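Local coordinates for ancylostoma secreted protein 1 (Necator americanus, PDB 3NT8) that is probably associated with the transition to parasitism of infective hookworm larvae, as a secreted protein built from two CAP domains, at residues T223-P228 and M233-R238; Q327-E332 and G383-G388. All coordinates share one frame; numbering follows the deposited sequence.

Contact 1. Residues T223-P228 and M233-R238; sequences TNQQCP and MTDSVR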
ATOM      1  N   THR A 223       3.830 -18.877   7.560  1.00 31.65           N
ATOM      2  CA  THR A 223       3.351 -20.240   7.659  1.00 31.98           C
ATOM      3  C   THR A 223       2.300 -20.523   6.574  1.00 32.74           C
ATOM      4  O   THR A 223       1.793 -19.603   5.916  1.00 32.29           O
ATOM      5  CB  THR A 223       2.720 -20.485   8.988  1.00 31.67           C
ATOM      6  OG1 THR A 223       1.742 -19.483   9.199  1.00 33.25           O
ATOM      7  CG2 THR A 223       3.759 -20.419  10.131  1.00 32.39           C
ATOM      8  N   ASN A 224       1.956 -21.792   6.402  1.00 32.66           N
ATOM      9  CA  ASN A 224       0.972 -22.174   5.400  1.00 33.04           C
ATOM     10  C   ASN A 224       0.169 -23.330   5.957  1.00 32.21           C
ATOM     11  O   ASN A 224       0.305 -24.448   5.486  1.00 32.15           O
ATOM     12  CB  ASN A 224       1.624 -22.569   4.039  1.00 32.61           C
ATOM     13  CG  ASN A 224       0.563 -23.033   2.978  1.00 35.20           C
ATOM     14  OD1 ASN A 224      -0.540 -22.471   2.901  1.00 31.50           O
ATOM     15  ND2 ASN A 224       0.908 -24.050   2.169  1.00 32.25           N
ATOM     16  N   GLN A 225      -0.632 -23.057   6.974  1.00 31.65           N
ATOM     17  CA  GLN A 225      -1.485 -24.092   7.563  1.00 32.50           C
ATOM     18  C   GLN A 225      -2.956 -24.072   7.075  1.00 31.40           C
ATOM     19  O   GLN A 225      -3.641 -25.107   7.153  1.00 31.25           O
ATOM     20  CB  GLN A 225      -1.393 -24.040   9.088  1.00 33.57           C
ATOM     21  CG  GLN A 225      -1.794 -22.649   9.693  1.00 38.48           C
ATOM     22  CD  GLN A 225      -1.528 -22.502  11.218  1.00 41.95           C
ATOM     23  OE1 GLN A 225      -0.388 -22.699  11.707  1.00 40.44           O
ATOM     24  NE2 GLN A 225      -2.591 -22.106  11.969  1.00 45.31           N
ATOM     25  N   GLN A 226      -3.419 -22.912   6.577  1.00 29.74           N
ATOM     26  CA  GLN A 226      -4.822 -22.736   6.185  1.00 28.18           C
ATOM     27  C   GLN A 226      -5.128 -23.604   4.970  1.00 28.34           C
ATOM     28  O   GLN A 226      -6.128 -24.346   4.975  1.00 28.23           O
ATOM     29  CB  GLN A 226      -5.163 -21.264   5.904  1.00 28.18           C
ATOM     30  CG  GLN A 226      -5.148 -20.377   7.144  1.00 26.98           C
ATOM     31  CD  GLN A 226      -5.642 -18.935   6.916  1.00 26.53           C
ATOM     32  OE1 GLN A 226      -6.615 -18.711   6.239  1.00 23.35           O
ATOM     33  NE2 GLN A 226      -4.936 -17.955   7.487  1.00 27.80           N
ATOM     34  N   CYS A 227      -4.255 -23.522   3.960  1.00 27.13           N
ATOM     35  CA  CYS A 227      -4.378 -24.275   2.714  1.00 26.91           C
ATOM     36  C   CYS A 227      -3.087 -25.021   2.369  1.00 26.31           C
ATOM     37  O   CYS A 227      -2.275 -24.517   1.638  1.00 27.70           O
ATOM     38  CB  CYS A 227      -4.729 -23.318   1.580  1.00 25.32           C
ATOM     39  SG  CYS A 227      -6.249 -22.280   1.875  1.00 28.06           S
ATOM     40  N   PRO A 228      -2.886 -26.235   2.903  1.00 26.92           N
ATOM     41  CA  PRO A 228      -1.551 -26.882   2.749  1.00 26.12           C
ATOM     42  C   PRO A 228      -1.278 -27.441   1.354  1.00 25.58           C
ATOM     43  O   PRO A 228      -0.117 -27.616   0.984  1.00 25.96           O
ATOM     44  CB  PRO A 228      -1.580 -28.024   3.781  1.00 25.71           C
ATOM     45  CG  PRO A 228      -2.865 -27.828   4.587  1.00 25.10           C
ATOM     46  CD  PRO A 228      -3.802 -27.039   3.732  1.00 26.81           C
ATOM     47  N   MET A 233       1.209 -19.043  -1.503  1.00 26.50           N
ATOM     48  CA  MET A 233       0.544 -18.189  -0.562  1.00 26.34           C
ATOM     49  C   MET A 233       0.852 -18.640   0.843  1.00 27.35           C
ATOM     50  O   MET A 233       1.181 -19.798   1.080  1.00 27.94           O
ATOM     51  CB  MET A 233      -0.977 -18.172  -0.810  1.00 26.70           C
ATOM     52  CG  MET A 233      -1.441 -17.239  -1.905  1.00 22.67           C
ATOM     53  SD  MET A 233      -1.299 -15.465  -1.553  1.00 19.06           S
ATOM     54  CE  MET A 233      -2.738 -15.149  -0.634  1.00 18.57           C
ATOM     55  N   THR A 234       0.752 -17.686   1.772  1.00 28.61           N
ATOM     56  CA  THR A 234       1.032 -17.888   3.173  1.00 28.38           C
ATOM     57  C   THR A 234      -0.114 -17.335   3.960  1.00 27.40           C
ATOM     58  O   THR A 234      -0.857 -16.504   3.468  1.00 27.27           O
ATOM     59  CB  THR A 234       2.341 -17.155   3.616  1.00 28.83           C
ATOM     60  OG1 THR A 234       2.293 -15.761   3.280  1.00 30.27           O
ATOM     61  CG2 THR A 234       3.542 -17.757   2.927  1.00 28.24           C
ATOM     62  N   ASP A 235      -0.216 -17.770   5.213  1.00 26.83           N
ATOM     63  CA  ASP A 235      -1.305 -17.408   6.085  1.00 26.02           C
ATOM     64  C   ASP A 235      -1.375 -15.920   6.363  1.00 25.11           C
ATOM     65  O   ASP A 235      -2.462 -15.403   6.547  1.00 25.73           O
ATOM     66  CB  ASP A 235      -1.232 -18.186   7.396  1.00 25.15           C
ATOM     67  CG  ASP A 235      -1.361 -19.666   7.192  1.00 26.19           C
ATOM     68  OD1 ASP A 235      -2.120 -20.128   6.300  1.00 28.94           O
ATOM     69  OD2 ASP A 235      -0.703 -20.409   7.949  1.00 29.76           O
ATOM     70  N   SER A 236      -0.231 -15.235   6.410  1.00 23.72           N
ATOM     71  CA  SER A 236      -0.232 -13.837   6.724  1.00 22.94           C
ATOM     72  C   SER A 236      -0.925 -13.092   5.594  1.00 22.37           C
ATOM     73  O   SER A 236      -1.788 -12.243   5.844  1.00 24.06           O
ATOM     74  CB  SER A 236       1.210 -13.322   7.012  1.00 22.74           C
ATOM     75  OG  SER A 236       1.928 -12.950   5.826  1.00 22.45           O
ATOM     76  N   VAL A 237      -0.603 -13.456   4.352  1.00 22.28           N
ATOM     77  CA  VAL A 237      -1.169 -12.802   3.163  1.00 21.04           C
ATOM     78  C   VAL A 237      -2.676 -13.045   3.042  1.00 21.82           C
ATOM     79  O   VAL A 237      -3.410 -12.108   2.702  1.00 19.95           O
ATOM     80  CB  VAL A 237      -0.411 -13.157   1.872  1.00 22.52           C
ATOM     81  CG1 VAL A 237      -0.876 -12.302   0.672  1.00 19.51           C
ATOM     82  CG2 VAL A 237       1.139 -12.944   2.071  1.00 20.66           C
ATOM     83  N   ARG A 238      -3.116 -14.267   3.368  1.00 22.02           N
ATOM     84  CA  ARG A 238      -4.522 -14.629   3.377  1.00 22.47           C
ATOM     85  C   ARG A 238      -5.258 -13.711   4.324  1.00 23.29           C
ATOM     86  O   ARG A 238      -6.283 -13.118   3.957  1.00 23.35           O
ATOM     87  CB  ARG A 238      -4.729 -16.086   3.790  1.00 21.72           C
ATOM     88  CG  ARG A 238      -4.079 -17.133   2.844  1.00 21.16           C
ATOM     89  CD  ARG A 238      -4.302 -18.600   3.267  1.00 18.04           C
ATOM     90  NE  ARG A 238      -3.808 -19.503   2.230  1.00 19.43           N
ATOM     91  CZ  ARG A 238      -2.751 -20.305   2.349  1.00 17.51           C
ATOM     92  NH1 ARG A 238      -2.064 -20.354   3.485  1.00 21.20           N
ATOM     93  NH2 ARG A 238      -2.377 -21.064   1.328  1.00 12.81           N
TER
HETATM   94  O   HOH W   1       2.068 -16.612   7.543  1.00 27.36           O
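Thr-223 meets Asp-235 through both backbone and side chain. Thr-223 O accepts from Asp-235 N at 2.8 Å, and Thr-223 OG1 donates to Asp-235 OD2 at 2.9 Å, arriving on the anti side and somewhat out of the carboxylate plane. A water joins Thr-223 N to Ser-236 N nearby. In Asn-224, CG turned anti to the backbone N (chi1 178°) carries OD1 to the end of Arg-238, where NH1 (2.7 Å) and NH2 (2.8 Å) both donate to Asn-224 OD1. Amide and guanidinium are nearly coplanar (23°); NH1 lies in the carbonyl plane, NH2 is tilted from it, and both bonds are bent. Gln-225 N finds the syn lone pair of Asp-235 OD2 at 2.8 Å in an almost straight bond (177°). Gln-226 N takes Asp-235 OD1 at 3.1 Å, and its side chain runs past Arg-238 in the opposite sense before its NE2 bonds Asp-239. Cys-227, disulfide-bonded to Cys-278, lays CB over one guanidinium face, 3.3 Å from Arg-238 NH2. Arg-238 NH1 and Asp-235 OD1 (2.8 Å) form a salt bridge whose hydrogen bond is weak, and Arg-238 NE pairs with Glu-281. Where this loop leads into helix 235-253 of the second CAP domain, the buried carboxylate thus meets two backbone N-H groups, a hydroxyl and an arginine, a setting expected to stabilise its ionised form.

Contact 2. Residues Q327-E332 and G383-G388; sequences QLWWNE and GVCQYG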
ATOM      1  N   GLN A 327      -7.093  -1.874  -1.448  1.00 15.05           N
ATOM      2  CA  GLN A 327      -7.502  -0.487  -1.218  1.00 16.33           C
ATOM      3  C   GLN A 327      -7.737   0.209  -2.549  1.00 17.34           C
ATOM      4  O   GLN A 327      -8.642   1.018  -2.646  1.00 17.81           O
ATOM      5  CB  GLN A 327      -6.442   0.282  -0.382  1.00 16.08           C
ATOM      6  CG  GLN A 327      -6.403  -0.185   1.136  1.00 14.22           C
ATOM      7  CD  GLN A 327      -5.128   0.336   1.854  1.00 22.64           C
ATOM      8  OE1 GLN A 327      -4.079   0.524   1.225  1.00 21.20           O
ATOM      9  NE2 GLN A 327      -5.233   0.593   3.138  1.00 23.08           N
ATOM     10  N   LEU A 328      -6.881  -0.067  -3.542  1.00 17.35           N
ATOM     11  CA  LEU A 328      -7.029   0.528  -4.895  1.00 18.27           C
ATOM     12  C   LEU A 328      -8.347   0.057  -5.513  1.00 17.13           C
ATOM     13  O   LEU A 328      -9.059   0.862  -6.144  1.00 19.10           O
ATOM     14  CB  LEU A 328      -5.847   0.190  -5.821  1.00 17.03           C
ATOM     15  CG  LEU A 328      -4.576   1.028  -5.561  1.00 22.19           C
ATOM     16  CD1 LEU A 328      -3.233   0.502  -6.255  1.00 22.14           C
ATOM     17  CD2 LEU A 328      -4.787   2.564  -5.828  1.00 25.18           C
ATOM     18  N   TRP A 329      -8.674  -1.207  -5.340  1.00 15.38           N
ATOM     19  CA  TRP A 329     -10.003  -1.685  -5.791  1.00 14.55           C
ATOM     20  C   TRP A 329     -11.152  -0.965  -5.073  1.00 14.71           C
ATOM     21  O   TRP A 329     -12.102  -0.510  -5.759  1.00 13.81           O
ATOM     22  CB  TRP A 329     -10.162  -3.148  -5.583  1.00 14.45           C
ATOM     23  CG  TRP A 329      -9.186  -3.986  -6.326  1.00 14.90           C
ATOM     24  CD1 TRP A 329      -8.586  -3.690  -7.493  1.00  7.81           C
ATOM     25  CD2 TRP A 329      -8.732  -5.311  -5.950  1.00 10.75           C
ATOM     26  NE1 TRP A 329      -7.750  -4.738  -7.857  1.00  9.79           N
ATOM     27  CE2 TRP A 329      -7.818  -5.726  -6.921  1.00  8.27           C
ATOM     28  CE3 TRP A 329      -8.996  -6.164  -4.875  1.00  8.21           C
ATOM     29  CZ2 TRP A 329      -7.163  -6.964  -6.855  1.00 11.04           C
ATOM     30  CZ3 TRP A 329      -8.282  -7.383  -4.797  1.00  6.63           C
ATOM     31  CH2 TRP A 329      -7.402  -7.755  -5.767  1.00  7.33           C
ATOM     32  N   TRP A 330     -11.062  -0.865  -3.724  1.00 13.56           N
ATOM     33  CA  TRP A 330     -12.081  -0.244  -2.892  1.00 15.15           C
ATOM     34  C   TRP A 330     -12.281   1.248  -3.150  1.00 15.06           C
ATOM     35  O   TRP A 330     -13.435   1.731  -3.121  1.00 14.84           O
ATOM     36  CB  TRP A 330     -11.820  -0.501  -1.391  1.00 14.26           C
ATOM     37  CG  TRP A 330     -13.008  -0.156  -0.528  1.00 15.09           C
ATOM     38  CD1 TRP A 330     -13.219   1.018   0.159  1.00 17.88           C
ATOM     39  CD2 TRP A 330     -14.195  -0.963  -0.289  1.00 17.40           C
ATOM     40  NE1 TRP A 330     -14.443   0.978   0.820  1.00 15.25           N
ATOM     41  CE2 TRP A 330     -15.040  -0.233   0.574  1.00 16.37           C
ATOM     42  CE3 TRP A 330     -14.603  -2.242  -0.699  1.00 17.80           C
ATOM     43  CZ2 TRP A 330     -16.271  -0.732   1.005  1.00 15.19           C
ATOM     44  CZ3 TRP A 330     -15.815  -2.726  -0.265  1.00 12.20           C
ATOM     45  CH2 TRP A 330     -16.629  -1.983   0.575  1.00 14.57           C
ATOM     46  N   ASN A 331     -11.162   1.956  -3.418  1.00 14.49           N
ATOM     47  CA  ASN A 331     -11.169   3.395  -3.629  1.00 15.35           C
ATOM     48  C   ASN A 331     -12.075   3.892  -4.717  1.00 13.56           C
ATOM     49  O   ASN A 331     -12.407   5.053  -4.747  1.00 14.76           O
ATOM     50  CB  ASN A 331      -9.732   4.000  -3.706  1.00 15.84           C
ATOM     51  CG  ASN A 331      -9.055   4.025  -2.338  1.00 22.27           C
ATOM     52  OD1 ASN A 331      -9.748   3.945  -1.296  1.00 23.29           O
ATOM     53  ND2 ASN A 331      -7.688   4.079  -2.321  1.00 19.54           N
ATOM     54  N   GLU A 332     -12.482   3.004  -5.619  1.00 13.09           N
ATOM     55  CA  GLU A 332     -13.409   3.366  -6.681  1.00 12.36           C
ATOM     56  C   GLU A 332     -14.669   4.098  -6.216  1.00 11.92           C
ATOM     57  O   GLU A 332     -15.200   4.993  -6.883  1.00 10.82           O
ATOM     58  CB  GLU A 332     -13.705   2.142  -7.532  1.00 12.03           C
ATOM     59  CG  GLU A 332     -12.403   1.573  -8.187  1.00 14.39           C
ATOM     60  CD  GLU A 332     -12.622   0.349  -9.056  1.00 19.94           C
ATOM     61  OE1 GLU A 332     -13.559  -0.482  -8.830  1.00 21.93           O
ATOM     62  OE2 GLU A 332     -11.807   0.175  -9.984  1.00 20.32           O
ATOM     63  N   GLY A 383      -1.309  -9.504  -8.593  1.00 20.64           N
ATOM     64  CA  GLY A 383      -2.230  -9.823  -7.501  1.00 18.67           C
ATOM     65  C   GLY A 383      -3.613 -10.165  -8.078  1.00 17.54           C
ATOM     66  O   GLY A 383      -4.145  -9.409  -8.889  1.00 17.31           O
ATOM     67  N   VAL A 384      -4.134 -11.337  -7.740  1.00 16.30           N
ATOM     68  CA  VAL A 384      -5.445 -11.828  -8.246  1.00 15.14           C
ATOM     69  C   VAL A 384      -6.308 -12.214  -7.043  1.00 17.03           C
ATOM     70  O   VAL A 384      -5.866 -12.981  -6.164  1.00 18.55           O
ATOM     71  CB  VAL A 384      -5.320 -13.071  -9.206  1.00 14.48           C
ATOM     72  CG1 VAL A 384      -6.774 -13.589  -9.695  1.00 10.50           C
ATOM     73  CG2 VAL A 384      -4.395 -12.808 -10.419  1.00  9.99           C
ATOM     74  N   CYS A 385      -7.520 -11.678  -6.949  1.00 17.37           N
ATOM     75  CA  CYS A 385      -8.484 -12.250  -6.011  1.00 17.50           C
ATOM     76  C   CYS A 385      -9.753 -12.740  -6.731  1.00 16.60           C
ATOM     77  O   CYS A 385     -10.279 -12.090  -7.632  1.00 16.74           O
ATOM     78  CB  CYS A 385      -8.938 -11.211  -4.988  1.00 19.01           C
ATOM     79  SG  CYS A 385      -7.712 -10.794  -3.734  1.00 20.10           S
ATOM     80  N   GLN A 386     -10.301 -13.835  -6.236  1.00 14.76           N
ATOM     81  CA  GLN A 386     -11.497 -14.443  -6.850  1.00 14.99           C
ATOM     82  C   GLN A 386     -12.570 -14.589  -5.793  1.00 14.30           C
ATOM     83  O   GLN A 386     -12.291 -14.696  -4.620  1.00 14.19           O
ATOM     84  CB  GLN A 386     -11.186 -15.798  -7.528  1.00 15.27           C
ATOM     85  CG  GLN A 386     -10.416 -15.672  -8.860  1.00 16.27           C
ATOM     86  CD  GLN A 386     -10.205 -17.017  -9.558  1.00 16.96           C
ATOM     87  OE1 GLN A 386     -10.720 -18.060  -9.136  1.00 13.48           O
ATOM     88  NE2 GLN A 386      -9.453 -16.981 -10.655  1.00 18.95           N
ATOM     89  N   TYR A 387     -13.796 -14.627  -6.225  1.00 13.77           N
ATOM     90  CA  TYR A 387     -14.943 -14.261  -5.401  1.00 14.58           C
ATOM     91  C   TYR A 387     -16.095 -15.178  -5.684  1.00 15.99           C
ATOM     92  O   TYR A 387     -16.589 -15.223  -6.821  1.00 18.56           O
ATOM     93  CB  TYR A 387     -15.339 -12.816  -5.688  1.00 11.42           C
ATOM     94  CG  TYR A 387     -14.269 -11.754  -5.297  1.00 14.91           C
ATOM     95  CD1 TYR A 387     -14.290 -11.111  -4.034  1.00 10.47           C
ATOM     96  CD2 TYR A 387     -13.300 -11.323  -6.215  1.00 12.08           C
ATOM     97  CE1 TYR A 387     -13.375 -10.170  -3.709  1.00  8.90           C
ATOM     98  CE2 TYR A 387     -12.394 -10.332  -5.899  1.00 11.04           C
ATOM     99  CZ  TYR A 387     -12.417  -9.791  -4.626  1.00 10.40           C
ATOM    100  OH  TYR A 387     -11.495  -8.846  -4.276  1.00 15.59           O
ATOM    101  N   GLY A 388     -16.548 -15.909  -4.672  1.00 17.10           N
ATOM    102  CA  GLY A 388     -17.634 -16.855  -4.847  1.00 19.22           C
ATOM    103  C   GLY A 388     -18.784 -16.600  -3.884  1.00 21.23           C
ATOM    104  O   GLY A 388     -18.557 -16.286  -2.723  1.00 22.50           O
TER
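Tyr-387 OH, held by hydrogen bonds with His-245 NE2 and Asn-307 ND2, also rests against the indole of Trp-329. Tyr-387 OH lies 3.6 Å from Trp-329 CZ3 and 3.7 Å from Trp-329 CE3, an oblique approach that is packing rather than a polar bond; the two side chains cross at a slant. Two residues earlier on the strand, Cys-385 presents its sulfur to the same end of the indole. Cys-385 SG is 3.6 Å from Trp-329 CZ3 and 3.7 Å from Trp-329 CH2, and it lies 4.8 Å from the centroid of the six-membered ring at 84° from the ring normal, which defines an edge-on sulfur-aromatic contact. Cys-385 CB backs it up at 3.9 Å from Trp-329 CH2. Further back, Gly-383 O faces the ring edge more loosely, 4.4 Å from Trp-329 CZ2. In Trp-329, chi1 -61° together with chi2 -29° sends the benzo end of the indole to the strand, while NE1 bonds Ile-308 O on strand 305-311. Met-362 of helix 357-363 also packs on the indole. Cys-385 and Tyr-387 turn their side chains to helix 318-330, whereas Val-384 and Gln-386 pack on helix 278-288 beyond the sheet, the alpha-beta-alpha layering of the CAP fold. Because Tyr-387 OH, the Cys-385 to Cys-372 disulfide and Trp-329 NE1 are each tied elsewhere, the mutual placing of these groups is probably constrained by their outer bonds as much as by the sulfur, ring and hydroxyl packing that closes the buried interface.

In the fold
Contacts 1 and 2 both belong to the second of the two CAP domains and follow one another in series along the chain. Their centres are 19 Å apart and their nearest atoms about 7 Å, so they do not touch. Contact 1 is partly buried, with exposed residues among those that touch, whereas every touching residue of contact 2 is buried. Two helices connect them: helix 235-253 starts in contact 1 and carries His-245, the partner of Tyr-387 in contact 2, while helix 278-288 receives Cys-227 from the first and Val-384 and Gln-386 from the second. Val-237 additionally packs on the start of helix 318-330, whose far end supplies Trp-329.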